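Local coordinates for protein D-glucosaminate-6-phosphate ammonia lyase (Salmonella typhimurium, PDB 7LCE) that belongs to the fold-type I family of pyridoxal-phosphate-dependent enzymes, related to selenocysteine synthases, and carries its cofactor on a modified lysine, at residues A73-I85 / Y116-G129. Numbering follows the deposited sequence.
Sequences ASAGIAIAVAAAI and YGAPVTSAIRLGGG
Tyr116 OH donates its proton to Ser74 OG (2.9 Å), the single hydrogen bond joining helix 73-85 to segment 116-129. Ile77 sends its two branches to different apolar partners: with CG1 beside the backbone N (chi1 -64°), CG2 is turned onto Ala123 CB at 3.8 Å and Ile124 CG1, while CD1 reaches Val120 CG2. Small residues then bring the backbones together. Ala78 CB rests on Ala123 O, and Gly127 CA approaches Ala78 O at 3.3 Å, a CA-H...O contact. Gly127 O returns a similar contact to Ala82 CA; Ala82 CA and Gly127 CA lie 4.3 Å apart. At the Schellman motif that ends helix 120-126, Val81 CG1 and Ile85 CD1 pack on the Gly127-Gly129 backbone, Ile85 CD1 being 3.4 Å from Gly128 O.

The axes of helices 73-85 and 120-126 approach to 7.3 Å, crossing at -41°. Arg125 NH1 hydrogen-bonds Met96 O of a second subunit, whose Leu126 packs on Leu126. Ser74 OG and Ala73 N also bind the phosphate of the modified lysine at position 213, placing the start of helix 73-85 at the cofactor. Tyr116 is thus second-shell: its O-H, accepted by Ser74 OG, probably helps orient the serine hydroxyl toward the phosphate.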
# COMPACT_ATOMS: atom_id res chain seq x y z
N ALA A 73 -4.54 35.54 19.24
CA ALA A 73 -4.90 35.43 17.84
C ALA A 73 -4.44 34.10 17.25
O ALA A 73 -5.12 33.55 16.37
CB ALA A 73 -4.31 36.59 17.04
N SER A 74 -3.30 33.58 17.70
CA SER A 74 -2.85 32.27 17.23
C SER A 74 -3.86 31.19 17.59
O SER A 74 -4.13 30.28 16.79
CB SER A 74 -1.48 31.93 17.81
OG SER A 74 -0.48 32.82 17.33
N ALA A 75 -4.44 31.27 18.79
CA ALA A 75 -5.49 30.34 19.16
C ALA A 75 -6.74 30.54 18.32
O ALA A 75 -7.43 29.57 17.99
CB ALA A 75 -5.82 30.48 20.65
N GLY A 76 -7.05 31.79 17.96
CA GLY A 76 -8.19 32.04 17.09
C GLY A 76 -8.03 31.40 15.73
O GLY A 76 -9.00 30.91 15.14
N ILE A 77 -6.81 31.40 15.20
CA ILE A 77 -6.56 30.75 13.92
C ILE A 77 -6.75 29.24 14.04
O ILE A 77 -7.40 28.61 13.20
CB ILE A 77 -5.15 31.10 13.40
CG1 ILE A 77 -5.05 32.61 13.12
CG2 ILE A 77 -4.81 30.29 12.16
CD1 ILE A 77 -3.68 33.05 12.66
N ALA A 78 -6.19 28.64 15.09
CA ALA A 78 -6.33 27.20 15.28
C ALA A 78 -7.78 26.80 15.47
O ALA A 78 -8.24 25.82 14.88
CB ALA A 78 -5.49 26.75 16.47
N ILE A 79 -8.53 27.57 16.27
CA ILE A 79 -9.92 27.22 16.53
C ILE A 79 -10.77 27.42 15.29
O ILE A 79 -11.63 26.60 14.96
CB ILE A 79 -10.46 28.02 17.73
CG1 ILE A 79 -9.75 27.62 19.01
CG2 ILE A 79 -11.95 27.83 17.88
CD1 ILE A 79 -10.13 28.48 20.20
N ALA A 80 -10.54 28.52 14.56
CA ALA A 80 -11.33 28.80 13.37
C ALA A 80 -11.14 27.71 12.32
O ALA A 80 -12.11 27.29 11.67
CB ALA A 80 -10.97 30.17 12.79
N VAL A 81 -9.91 27.22 12.16
CA VAL A 81 -9.66 26.13 11.22
C VAL A 81 -10.37 24.87 11.69
O VAL A 81 -11.04 24.17 10.91
CB VAL A 81 -8.15 25.90 11.05
CG1 VAL A 81 -7.89 24.63 10.25
CG2 VAL A 81 -7.52 27.09 10.36
N ALA A 82 -10.25 24.55 12.99
CA ALA A 82 -10.96 23.40 13.54
C ALA A 82 -12.46 23.55 13.37
O ALA A 82 -13.17 22.56 13.16
CB ALA A 82 -10.60 23.20 15.01
N ALA A 83 -12.97 24.78 13.48
CA ALA A 83 -14.39 25.02 13.23
C ALA A 83 -14.75 24.72 11.78
O ALA A 83 -15.83 24.17 11.50
CB ALA A 83 -14.75 26.46 13.59
N ALA A 84 -13.88 25.09 10.84
CA ALA A 84 -14.17 24.84 9.43
C ALA A 84 -14.07 23.36 9.09
O ALA A 84 -14.77 22.89 8.18
CB ALA A 84 -13.23 25.65 8.54
N ILE A 85 -13.23 22.61 9.79
CA ILE A 85 -13.05 21.19 9.50
C ILE A 85 -14.10 20.35 10.20
O ILE A 85 -14.67 19.43 9.61
CB ILE A 85 -11.62 20.76 9.88
CG1 ILE A 85 -10.60 21.51 9.02
CG2 ILE A 85 -11.46 19.26 9.71
CD1 ILE A 85 -9.17 21.13 9.30
N TYR A 116 5.45 35.21 12.31
CA TYR A 116 5.27 36.32 13.24
C TYR A 116 5.93 36.04 14.59
O TYR A 116 5.45 36.51 15.63
CB TYR A 116 3.79 36.63 13.42
CG TYR A 116 2.95 35.42 13.78
CD1 TYR A 116 2.88 34.97 15.09
CD2 TYR A 116 2.24 34.73 12.81
CE1 TYR A 116 2.12 33.86 15.43
CE2 TYR A 116 1.47 33.62 13.14
CZ TYR A 116 1.42 33.20 14.45
OH TYR A 116 0.66 32.10 14.80
N GLY A 117 7.02 35.28 14.59
CA GLY A 117 7.61 34.76 15.81
C GLY A 117 7.42 33.26 15.86
O GLY A 117 8.29 32.52 16.32
N ALA A 118 6.26 32.82 15.39
CA ALA A 118 5.94 31.43 15.12
C ALA A 118 5.22 31.38 13.79
O ALA A 118 4.47 32.31 13.45
CB ALA A 118 5.07 30.81 16.22
N PRO A 119 5.42 30.33 13.00
CA PRO A 119 4.77 30.26 11.69
C PRO A 119 3.26 30.13 11.83
O PRO A 119 2.75 29.40 12.69
CB PRO A 119 5.38 29.00 11.05
CG PRO A 119 6.65 28.77 11.81
CD PRO A 119 6.35 29.20 13.21
N VAL A 120 2.54 30.85 10.97
CA VAL A 120 1.08 30.74 10.92
C VAL A 120 0.66 29.32 10.56
O VAL A 120 -0.47 28.92 10.85
CB VAL A 120 0.51 31.77 9.92
CG1 VAL A 120 0.99 31.47 8.51
CG2 VAL A 120 -1.01 31.82 9.99
N THR A 121 1.56 28.54 9.96
CA THR A 121 1.26 27.15 9.66
C THR A 121 1.05 26.34 10.93
O THR A 121 0.24 25.40 10.94
CB THR A 121 2.39 26.53 8.83
OG1 THR A 121 3.50 26.23 9.69
CG2 THR A 121 2.85 27.49 7.76
N SER A 122 1.78 26.67 12.00
CA SER A 122 1.65 25.91 13.25
C SER A 122 0.24 26.05 13.82
O SER A 122 -0.35 25.05 14.25
CB SER A 122 2.69 26.38 14.26
OG SER A 122 3.98 25.94 13.89
N ALA A 123 -0.31 27.26 13.82
CA ALA A 123 -1.67 27.44 14.31
C ALA A 123 -2.65 26.68 13.42
O ALA A 123 -3.59 26.04 13.91
CB ALA A 123 -2.02 28.92 14.38
N ILE A 124 -2.45 26.74 12.10
CA ILE A 124 -3.31 26.02 11.17
C ILE A 124 -3.22 24.52 11.41
O ILE A 124 -4.23 23.81 11.40
CB ILE A 124 -2.96 26.39 9.72
CG1 ILE A 124 -3.23 27.88 9.48
CG2 ILE A 124 -3.76 25.55 8.74
CD1 ILE A 124 -2.57 28.42 8.24
N ARG A 125 -2.01 24.00 11.64
CA ARG A 125 -1.85 22.57 11.85
C ARG A 125 -2.48 22.12 13.16
O ARG A 125 -2.94 20.97 13.27
CB ARG A 125 -0.38 22.17 11.81
CG ARG A 125 -0.14 20.72 11.38
CD ARG A 125 1.32 20.30 11.51
NE ARG A 125 2.20 20.97 10.55
CZ ARG A 125 3.05 21.93 10.87
NH1 ARG A 125 3.17 22.37 12.11
NH2 ARG A 125 3.79 22.48 9.91
N LEU A 126 -2.51 22.99 14.17
CA LEU A 126 -3.15 22.63 15.43
C LEU A 126 -4.65 22.43 15.26
O LEU A 126 -5.26 21.62 15.98
CB LEU A 126 -2.89 23.70 16.49
CG LEU A 126 -1.54 23.67 17.21
CD1 LEU A 126 -1.43 24.89 18.12
CD2 LEU A 126 -1.39 22.39 18.01
N GLY A 127 -5.27 23.16 14.34
CA GLY A 127 -6.67 22.98 14.06
C GLY A 127 -7.01 21.83 13.15
O GLY A 127 -8.18 21.59 12.86
N GLY A 128 -5.99 21.10 12.68
CA GLY A 128 -6.19 19.97 11.79
C GLY A 128 -6.04 20.30 10.32
O GLY A 128 -6.25 19.41 9.49
N GLY A 129 -5.67 21.53 9.98
CA GLY A 129 -5.62 21.93 8.59
C GLY A 129 -4.32 21.52 7.92
O GLY A 129 -3.26 21.43 8.55